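McyG protein (Microcystis aeruginosa PCC 7806, PDB 4R0M) binds phenylalanyl-adenylate in its adenylation domain and probably activates a phenylpropanoid starter for microcystin synthesis, with a carrier domain attached. Local coordinates at residues H29-N39 with A241-L251; F212-N220 with F232-A241. All coordinates share one frame; numbering follows the deposited sequence.

Interaction 1 of 2, residues H29-N39 with A241-L251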
loop_
_atom_site.group_PDB
_atom_site.type_symbol
_atom_site.label_atom_id
_atom_site.label_comp_id
_atom_site.label_asym_id
_atom_site.label_seq_id
_atom_site.Cartn_x
_atom_site.Cartn_y
_atom_site.Cartn_z
ATOM N N HIS A 29 8.484 20.798 -19.288
ATOM C CA HIS A 29 9.614 20.777 -18.367
ATOM C C HIS A 29 10.532 19.644 -18.729
ATOM O O HIS A 29 10.552 18.607 -18.058
ATOM C CB HIS A 29 9.129 20.638 -16.925
ATOM C CG HIS A 29 8.115 21.681 -16.518
ATOM N ND1 HIS A 29 8.435 22.744 -15.759
ATOM C CD2 HIS A 29 6.751 21.790 -16.795
ATOM C CE1 HIS A 29 7.335 23.499 -15.559
ATOM N NE2 HIS A 29 6.306 22.913 -16.193
ATOM N N ASN A 30 11.296 19.826 -19.807
ATOM C CA ASN A 30 12.267 18.819 -20.250
ATOM C C ASN A 30 13.412 18.646 -19.250
ATOM O O ASN A 30 14.297 17.803 -19.429
ATOM C CB ASN A 30 12.794 19.129 -21.662
ATOM C CG ASN A 30 13.098 20.606 -21.873
ATOM O OD1 ASN A 30 13.649 21.279 -20.998
ATOM N ND2 ASN A 30 12.744 21.116 -23.051
ATOM N N ASN A 31 13.352 19.484 -18.225
ATOM C CA ASN A 31 14.237 19.410 -17.094
ATOM C C ASN A 31 14.027 18.115 -16.285
ATOM O O ASN A 31 14.948 17.461 -15.866
ATOM C CB ASN A 31 14.080 20.642 -16.147
ATOM C CG ASN A 31 14.618 21.976 -16.701
ATOM O OD1 ASN A 31 15.448 21.993 -17.550
ATOM N ND2 ASN A 31 14.245 23.047 -16.113
ATOM N N HIS A 32 12.773 17.773 -16.071
ATOM C CA HIS A 32 12.358 16.765 -15.102
ATOM C C HIS A 32 11.728 15.549 -15.718
ATOM O O HIS A 32 11.383 15.540 -16.903
ATOM C CB HIS A 32 11.416 17.391 -14.077
ATOM C CG HIS A 32 11.978 18.620 -13.406
ATOM N ND1 HIS A 32 12.883 18.552 -12.414
ATOM C CD2 HIS A 32 11.735 19.976 -13.625
ATOM C CE1 HIS A 32 13.204 19.798 -12.013
ATOM N NE2 HIS A 32 12.499 20.668 -12.756
ATOM N N GLY A 33 11.580 14.509 -14.904
ATOM C CA GLY A 33 10.989 13.248 -15.340
ATOM C C GLY A 33 11.188 12.133 -14.332
ATOM O O GLY A 33 11.303 12.375 -13.127
ATOM N N ILE A 34 11.237 10.905 -14.839
ATOM C CA ILE A 34 11.343 9.727 -13.993
ATOM C C ILE A 34 12.761 9.162 -13.993
ATOM O O ILE A 34 13.343 8.909 -15.051
ATOM C CB ILE A 34 10.333 8.634 -14.406
ATOM C CG1 ILE A 34 8.925 9.229 -14.509
ATOM C CG2 ILE A 34 10.358 7.476 -13.413
ATOM C CD1 ILE A 34 7.936 8.364 -15.251
ATOM N N THR A 35 13.304 8.988 -12.792
ATOM C CA THR A 35 14.560 8.282 -12.587
ATOM C C THR A 35 14.252 6.877 -12.074
ATOM O O THR A 35 13.683 6.714 -10.990
ATOM C CB THR A 35 15.466 9.021 -11.580
ATOM O OG1 THR A 35 15.688 10.363 -12.031
ATOM C CG2 THR A 35 16.810 8.311 -11.428
ATOM N N TYR A 36 14.608 5.872 -12.869
ATOM C CA TYR A 36 14.439 4.476 -12.477
ATOM C C TYR A 36 15.731 3.939 -11.883
ATOM O O TYR A 36 16.777 3.952 -12.542
ATOM C CB TYR A 36 14.059 3.610 -13.678
ATOM C CG TYR A 36 12.816 4.034 -14.423
ATOM C CD1 TYR A 36 11.548 3.662 -13.978
ATOM C CD2 TYR A 36 12.909 4.783 -15.598
ATOM C CE1 TYR A 36 10.407 4.036 -14.672
ATOM C CE2 TYR A 36 11.775 5.164 -16.299
ATOM C CZ TYR A 36 10.527 4.788 -15.833
ATOM O OH TYR A 36 9.401 5.166 -16.530
ATOM N N ILE A 37 15.659 3.473 -10.640
ATOM C CA ILE A 37 16.771 2.742 -10.038
ATOM C C ILE A 37 16.598 1.266 -10.383
ATOM O O ILE A 37 15.536 0.690 -10.157
ATOM C CB ILE A 37 16.838 2.925 -8.502
ATOM C CG1 ILE A 37 16.752 4.409 -8.107
ATOM C CG2 ILE A 37 18.087 2.263 -7.925
ATOM C CD1 ILE A 37 17.880 5.291 -8.607
ATOM N N ARG A 38 17.635 0.665 -10.956
ATOM C CA ARG A 38 17.607 -0.758 -11.280
ATOM C C ARG A 38 18.068 -1.591 -10.085
ATOM O O ARG A 38 18.555 -1.039 -9.095
ATOM C CB ARG A 38 18.464 -1.041 -12.517
ATOM C CG ARG A 38 17.760 -0.712 -13.822
ATOM C CD ARG A 38 18.681 -0.806 -15.029
ATOM N NE ARG A 38 19.619 0.313 -15.094
ATOM C CZ ARG A 38 19.941 0.966 -16.209
ATOM N NH1 ARG A 38 19.387 0.636 -17.368
ATOM N NH2 ARG A 38 20.808 1.968 -16.162
ATOM N N ASN A 39 17.904 -2.911 -10.179
ATOM C CA ASN A 39 18.311 -3.832 -9.111
ATOM C C ASN A 39 19.799 -3.766 -8.766
ATOM O O ASN A 39 20.174 -3.923 -7.602
ATOM C CB ASN A 39 17.904 -5.268 -9.443
ATOM C CG ASN A 39 16.444 -5.547 -9.138
ATOM O OD1 ASN A 39 16.044 -5.636 -7.974
ATOM N ND2 ASN A 39 15.641 -5.697 -10.186
ATOM N N ALA A 241 4.934 18.297 -12.174
ATOM C CA ALA A 241 6.058 18.309 -13.121
ATOM C C ALA A 241 7.413 18.260 -12.399
ATOM O O ALA A 241 8.411 18.807 -12.881
ATOM C CB ALA A 241 5.974 19.505 -14.066
ATOM N N CYS A 242 7.439 17.596 -11.245
ATOM C CA CYS A 242 8.657 17.476 -10.449
ATOM C C CYS A 242 9.374 16.161 -10.740
ATOM O O CYS A 242 8.823 15.283 -11.404
ATOM C CB CYS A 242 8.336 17.599 -8.957
ATOM S SG CYS A 242 7.552 16.149 -8.211
ATOM N N ASP A 243 10.603 16.033 -10.248
ATOM C CA ASP A 243 11.358 14.791 -10.379
ATOM C C ASP A 243 10.760 13.677 -9.522
ATOM O O ASP A 243 10.407 13.899 -8.358
ATOM C CB ASP A 243 12.826 15.008 -10.006
ATOM C CG ASP A 243 13.653 15.550 -11.158
ATOM O OD1 ASP A 243 13.386 15.184 -12.323
ATOM O OD2 ASP A 243 14.589 16.334 -10.894
ATOM N N GLN A 244 10.632 12.491 -10.113
ATOM C CA GLN A 244 10.177 11.308 -9.380
ATOM C C GLN A 244 11.123 10.121 -9.559
ATOM O O GLN A 244 11.634 9.872 -10.655
ATOM C CB GLN A 244 8.726 10.930 -9.729
ATOM C CG GLN A 244 8.480 10.479 -11.161
ATOM C CD GLN A 244 7.042 10.051 -11.389
ATOM O OE1 GLN A 244 6.663 8.911 -11.106
ATOM N NE2 GLN A 244 6.233 10.963 -11.919
ATOM N N ILE A 245 11.348 9.403 -8.465
ATOM C CA ILE A 245 12.265 8.269 -8.443
ATOM C C ILE A 245 11.515 7.006 -8.031
ATOM O O ILE A 245 10.689 7.037 -7.115
ATOM C CB ILE A 245 13.452 8.524 -7.489
ATOM C CG1 ILE A 245 14.078 9.896 -7.771
ATOM C CG2 ILE A 245 14.501 7.426 -7.623
ATOM C CD1 ILE A 245 14.858 10.476 -6.612
ATOM N N HIS A 246 11.801 5.905 -8.722
ATOM C CA HIS A 246 11.196 4.616 -8.412
ATOM C C HIS A 246 12.230 3.539 -8.239
ATOM O O HIS A 246 13.030 3.270 -9.141
ATOM C CB HIS A 246 10.161 4.239 -9.463
ATOM C CG HIS A 246 8.943 5.126 -9.446
ATOM N ND1 HIS A 246 7.917 4.927 -8.598
ATOM C CD2 HIS A 246 8.623 6.259 -10.193
ATOM C CE1 HIS A 246 6.982 5.872 -8.798
ATOM N NE2 HIS A 246 7.417 6.688 -9.773
ATOM N N VAL A 247 12.212 2.927 -7.058
ATOM C CA VAL A 247 13.172 1.895 -6.669
ATOM C C VAL A 247 12.411 0.586 -6.457
ATOM O O VAL A 247 11.323 0.604 -5.879
ATOM C CB VAL A 247 13.895 2.279 -5.356
ATOM C CG1 VAL A 247 15.148 1.435 -5.149
ATOM C CG2 VAL A 247 14.253 3.760 -5.341
ATOM N N PRO A 248 12.966 -0.553 -6.925
ATOM C CA PRO A 248 12.310 -1.838 -6.652
ATOM C C PRO A 248 12.372 -2.167 -5.160
ATOM O O PRO A 248 13.405 -1.945 -4.522
ATOM C CB PRO A 248 13.138 -2.850 -7.461
ATOM C CG PRO A 248 13.984 -2.038 -8.391
ATOM C CD PRO A 248 14.209 -0.731 -7.697
HETATM N N MSE A 249 11.268 -2.679 -4.619
HETATM C CA MSE A 249 11.123 -2.906 -3.175
HETATM C C MSE A 249 12.196 -3.804 -2.622
HETATM O O MSE A 249 12.728 -3.541 -1.542
HETATM C CB MSE A 249 9.744 -3.490 -2.873
HETATM C CG MSE A 249 9.468 -3.504 -1.370
HETATM SE SE MSE A 249 7.636 -4.109 -0.975
HETATM C CE MSE A 249 7.638 -5.825 -1.946
ATOM N N GLU A 250 12.527 -4.862 -3.359
ATOM C CA GLU A 250 13.510 -5.847 -2.906
ATOM C C GLU A 250 14.899 -5.250 -2.644
ATOM O O GLU A 250 15.624 -5.730 -1.774
ATOM C CB GLU A 250 13.585 -7.045 -3.869
ATOM C CG GLU A 250 14.077 -6.725 -5.279
ATOM C CD GLU A 250 12.960 -6.417 -6.268
ATOM O OE1 GLU A 250 13.134 -6.753 -7.460
ATOM O OE2 GLU A 250 11.917 -5.843 -5.872
ATOM N N LEU A 251 15.254 -4.198 -3.382
ATOM C CA LEU A 251 16.535 -3.517 -3.191
ATOM C C LEU A 251 16.642 -2.891 -1.797
ATOM O O LEU A 251 17.686 -2.984 -1.150
ATOM C CB LEU A 251 16.758 -2.462 -4.281
ATOM C CG LEU A 251 18.128 -1.772 -4.352
ATOM C CD1 LEU A 251 18.505 -1.482 -5.797
ATOM C CD2 LEU A 251 18.177 -0.496 -3.519
#

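Interaction 2 of 2, residues F212-N220 with F232-A241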
loop_
_atom_site.group_PDB
_atom_site.type_symbol
_atom_site.label_atom_id
_atom_site.label_comp_id
_atom_site.label_asym_id
_atom_site.label_seq_id
_atom_site.Cartn_x
_atom_site.Cartn_y
_atom_site.Cartn_z
ATOM N N PHE A 212 3.376 21.730 -2.007
ATOM C CA PHE A 212 4.313 21.095 -2.931
ATOM C C PHE A 212 4.452 21.929 -4.200
ATOM O O PHE A 212 3.484 22.531 -4.665
ATOM C CB PHE A 212 3.865 19.671 -3.291
ATOM C CG PHE A 212 3.797 18.720 -2.120
ATOM C CD1 PHE A 212 4.646 18.856 -1.022
ATOM C CD2 PHE A 212 2.901 17.654 -2.137
ATOM C CE1 PHE A 212 4.580 17.968 0.043
ATOM C CE2 PHE A 212 2.833 16.761 -1.077
ATOM C CZ PHE A 212 3.675 16.915 0.012
ATOM N N THR A 213 5.662 21.960 -4.753
ATOM C CA THR A 213 5.945 22.693 -5.990
ATOM C C THR A 213 6.730 21.808 -6.955
ATOM O O THR A 213 7.065 20.672 -6.617
ATOM C CB THR A 213 6.730 23.998 -5.721
ATOM O OG1 THR A 213 7.926 23.702 -4.987
ATOM C CG2 THR A 213 5.884 24.990 -4.929
ATOM N N GLN A 214 7.029 22.326 -8.146
ATOM C CA GLN A 214 7.760 21.560 -9.166
ATOM C C GLN A 214 9.210 21.247 -8.779
ATOM O O GLN A 214 9.884 20.469 -9.454
ATOM C CB GLN A 214 7.704 22.258 -10.532
ATOM C CG GLN A 214 8.308 23.655 -10.571
ATOM C CD GLN A 214 8.600 24.132 -11.985
ATOM O OE1 GLN A 214 8.921 23.335 -12.871
ATOM N NE2 GLN A 214 8.500 25.441 -12.200
ATOM N N GLN A 215 9.675 21.852 -7.689
ATOM C CA GLN A 215 11.029 21.627 -7.189
ATOM C C GLN A 215 11.143 20.388 -6.289
ATOM O O GLN A 215 12.245 20.028 -5.865
ATOM C CB GLN A 215 11.549 22.866 -6.446
ATOM C CG GLN A 215 11.845 24.071 -7.332
ATOM C CD GLN A 215 10.649 24.994 -7.511
ATOM O OE1 GLN A 215 9.880 25.230 -6.579
ATOM N NE2 GLN A 215 10.501 25.535 -8.713
ATOM N N GLU A 216 10.013 19.739 -6.002
ATOM C CA GLU A 216 10.005 18.544 -5.154
ATOM C C GLU A 216 10.735 17.384 -5.817
ATOM O O GLU A 216 10.818 17.302 -7.044
ATOM C CB GLU A 216 8.578 18.101 -4.800
ATOM C CG GLU A 216 7.693 19.145 -4.126
ATOM C CD GLU A 216 8.194 19.606 -2.770
ATOM O OE1 GLU A 216 9.128 18.987 -2.218
ATOM O OE2 GLU A 216 7.642 20.602 -2.251
ATOM N N VAL A 217 11.277 16.498 -4.990
ATOM C CA VAL A 217 11.850 15.245 -5.462
ATOM C C VAL A 217 11.202 14.105 -4.676
ATOM O O VAL A 217 11.426 13.962 -3.472
ATOM C CB VAL A 217 13.386 15.213 -5.303
ATOM C CG1 VAL A 217 13.947 13.891 -5.806
ATOM C CG2 VAL A 217 14.036 16.380 -6.042
ATOM N N THR A 218 10.375 13.322 -5.362
ATOM C CA THR A 218 9.694 12.187 -4.740
ATOM C C THR A 218 10.471 10.899 -4.973
ATOM O O THR A 218 11.085 10.719 -6.026
ATOM C CB THR A 218 8.251 12.008 -5.262
ATOM O OG1 THR A 218 8.274 11.671 -6.654
ATOM C CG2 THR A 218 7.427 13.276 -5.060
ATOM N N LEU A 219 10.447 10.013 -3.978
ATOM C CA LEU A 219 11.041 8.684 -4.100
ATOM C C LEU A 219 10.072 7.610 -3.612
ATOM O O LEU A 219 9.611 7.642 -2.467
ATOM C CB LEU A 219 12.376 8.600 -3.346
ATOM C CG LEU A 219 13.162 7.280 -3.383
ATOM C CD1 LEU A 219 14.660 7.530 -3.322
ATOM C CD2 LEU A 219 12.740 6.331 -2.268
ATOM N N ASN A 220 9.774 6.662 -4.498
ATOM C CA ASN A 220 8.944 5.516 -4.171
ATOM C C ASN A 220 9.738 4.218 -4.241
ATOM O O ASN A 220 10.533 4.016 -5.162
ATOM C CB ASN A 220 7.747 5.427 -5.118
ATOM C CG ASN A 220 6.937 4.159 -4.915
ATOM O OD1 ASN A 220 6.313 3.965 -3.875
ATOM N ND2 ASN A 220 6.951 3.286 -5.912
ATOM N N PHE A 232 0.079 8.981 -5.451
ATOM C CA PHE A 232 0.821 9.893 -4.573
ATOM C C PHE A 232 2.273 10.116 -5.003
ATOM O O PHE A 232 2.780 11.238 -4.928
ATOM C CB PHE A 232 0.746 9.425 -3.109
ATOM C CG PHE A 232 1.578 10.246 -2.152
ATOM C CD1 PHE A 232 1.398 11.626 -2.040
ATOM C CD2 PHE A 232 2.528 9.633 -1.343
ATOM C CE1 PHE A 232 2.166 12.374 -1.157
ATOM C CE2 PHE A 232 3.294 10.375 -0.455
ATOM C CZ PHE A 232 3.112 11.746 -0.362
ATOM N N LEU A 233 2.934 9.055 -5.455
ATOM C CA LEU A 233 4.335 9.151 -5.864
ATOM C C LEU A 233 4.528 8.844 -7.349
ATOM O O LEU A 233 5.618 8.472 -7.785
ATOM C CB LEU A 233 5.219 8.258 -4.985
ATOM C CG LEU A 233 5.217 8.585 -3.488
ATOM C CD1 LEU A 233 5.955 7.517 -2.696
ATOM C CD2 LEU A 233 5.802 9.964 -3.204
ATOM N N GLY A 234 3.455 9.016 -8.115
ATOM C CA GLY A 234 3.487 8.849 -9.560
ATOM C C GLY A 234 2.812 10.021 -10.239
ATOM O O GLY A 234 3.473 10.973 -10.658
ATOM N N ILE A 235 1.486 9.953 -10.321
ATOM C CA ILE A 235 0.676 10.966 -10.998
ATOM C C ILE A 235 0.798 12.359 -10.365
ATOM O O ILE A 235 0.782 13.364 -11.080
ATOM C CB ILE A 235 -0.803 10.523 -11.086
ATOM C CG1 ILE A 235 -0.934 9.304 -12.008
ATOM C CG2 ILE A 235 -1.697 11.661 -11.571
ATOM C CD1 ILE A 235 -2.169 8.461 -11.759
HETATM N N MSE A 236 0.933 12.414 -9.040
HETATM C CA MSE A 236 1.158 13.685 -8.341
HETATM C C MSE A 236 2.398 14.363 -8.860
HETATM O O MSE A 236 2.378 15.562 -9.149
HETATM C CB MSE A 236 1.241 13.520 -6.821
HETATM C CG MSE A 236 1.214 14.901 -6.161
HETATM SE SE MSE A 236 1.270 14.813 -4.197
HETATM C CE MSE A 236 3.193 14.436 -4.016
ATOM N N ALA A 237 3.481 13.598 -8.991
ATOM C CA ALA A 237 4.752 14.133 -9.462
ATOM C C ALA A 237 4.642 14.679 -10.883
ATOM O O ALA A 237 5.256 15.695 -11.211
ATOM C CB ALA A 237 5.839 13.076 -9.374
ATOM N N VAL A 238 3.852 14.000 -11.712
ATOM C CA VAL A 238 3.573 14.451 -13.075
ATOM C C VAL A 238 2.760 15.752 -13.040
ATOM O O VAL A 238 3.072 16.700 -13.760
ATOM C CB VAL A 238 2.842 13.367 -13.899
ATOM C CG1 VAL A 238 2.605 13.836 -15.327
ATOM C CG2 VAL A 238 3.642 12.073 -13.905
ATOM N N ASP A 239 1.741 15.787 -12.182
ATOM C CA ASP A 239 0.905 16.970 -11.980
ATOM C C ASP A 239 1.733 18.179 -11.550
ATOM O O ASP A 239 1.495 19.296 -12.006
ATOM C CB ASP A 239 -0.186 16.675 -10.943
ATOM C CG ASP A 239 -1.322 17.690 -10.970
ATOM O OD1 ASP A 239 -1.542 18.333 -12.020
ATOM O OD2 ASP A 239 -2.008 17.835 -9.936
ATOM N N LEU A 240 2.707 17.940 -10.676
ATOM C CA LEU A 240 3.636 18.972 -10.231
ATOM C C LEU A 240 4.732 19.246 -11.257
ATOM O O LEU A 240 5.372 20.297 -11.215
ATOM C CB LEU A 240 4.284 18.562 -8.905
ATOM C CG LEU A 240 3.458 18.636 -7.621
ATOM C CD1 LEU A 240 4.116 17.797 -6.535
ATOM C CD2 LEU A 240 3.278 20.078 -7.159
ATOM N N ALA A 241 4.934 18.297 -12.174
ATOM C CA ALA A 241 6.058 18.309 -13.121
ATOM C C ALA A 241 7.413 18.260 -12.399
ATOM O O ALA A 241 8.411 18.807 -12.881
ATOM C CB ALA A 241 5.974 19.505 -14.066
#

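Interaction 1 of 2, residues H29-N39 with A241-L251
Q244 O is gripped by the T35 N-H and touched more weakly by the I34 CA-H. T35 N gives Q244 O a nearly straight hydrogen bond of 2.9 Å, and I34 adds a CA-H...O contact. The T35 carbonyl repeats the pattern in the other direction: H246 N bonds to T35 O at 3.1 Å, and I245 CA lies close to the same oxygen. The bonds from Q244 N to G33 O and from I37 N to H246 O complete the ladder. The strand segments run parallel, 22° apart.

D243 binds two N-H groups where the loop enters strand 33-37, those of H32 and G33. Its OD1 accepts G33 N at 3.2 Å. Its OD2 accepts H32 ND1, also at 3.2 Å, and lies in the imidazole plane. The ring nitrogen comes from above the carboxylate, and the two planes are 67° apart. With an alanine here, G33 N and H32 ND1 would probably both lose this acceptor, and the imidazole is likely to turn more freely. Close by, A241 CB sits over one face of the H29 ring, 3.6 Å from H29 CD2.

On the sheet face of I34, Q244 and H246, I34 CG1 lies alongside Q244 CG at 3.6 Å. The Q244 chain starts between its backbone N and carbonyl carbon (chi1 65°) and then extends. Its OE1 takes H246 NE2 at 2.7 Å on an in-plane lone pair, while Q244 NE2 is hydrogen-bonded to Y48 OH. On the other face, that of T35 and I245, I37 CG1 packs against I245 CG2 and also V247 CG2, both at 3.8 Å. This is a parallel strand pair inside the mixed sheet of the AMP-binding domain, a member of the ANL clan.

Interaction 2 of 2, residues F212-N220 with F232-A241
F212 meets selenomethionine M236 in a Met-aromatic contact. M236 CE lies 3.7 Å from F212 CD2, and M236 SE is 5.0 Å from the ring centroid, well off the ring normal. The M236 chain is extended as far as SE, then bends at its last torsion (chi3 77°), which lays the methyl against the CD2-CE2 side of the ring. F212 CE2 also reaches the edge of the F232 ring, at 4.4 Å from F232 CE1. The F232 side chain comes within about 4 Å of the bound phenylalanyl-adenylate (nearest atoms).

The aliphatic contacts run along the helix. L240 CD1 touches F212 CB at 3.8 Å, and L240 CD2 lies against F212 O. L233 divides its branches: CD2 slides past T218 CB at 3.8 Å, and CD1 meets N220 CB at 3.7 Å. T218 OG1 faces A237 CB. This is the strand-to-helix half of a beta-alpha-beta unit, strand 217-220, helix 227-240, strand 243-246. The helix segment runs back against the strand segment at 159°, with the axes 8.4 Å apart.

No hydrogen bond crosses between the two segments; their polar groups bond within a segment or to other parts of the chain. T213 to E216 form a type I turn, and E216 OE2 has a salt bridge to K299. N220 ND2 bonds to M222 O. The helix ends in a Schellman motif at A241, which has positive phi, with C242 N bonded to A237 O and A241 N to V238 O.

In the fold
The centres of the two interactions lie 10 Å apart, and both reach the same mixed sheet. Along the chain, segment 29-39 comes first. Segments 212-220 and 232-241 follow about 170 residues later, and 241-251 comes last, sharing A241 with interaction 2. Helix 227-240 is followed, after A241 and C242, by strand 243-246. That strand, the last element of the beta-alpha-beta unit, lies between 33-37 and 217-220, so it takes part in the unit and also pairs with the first strand of the chain. Probable backbone bonds from I245 N to T218 O and from V247 N to N220 O link them. Together the two contacts tie up the region near one edge of the sheet in the AMP-binding domain.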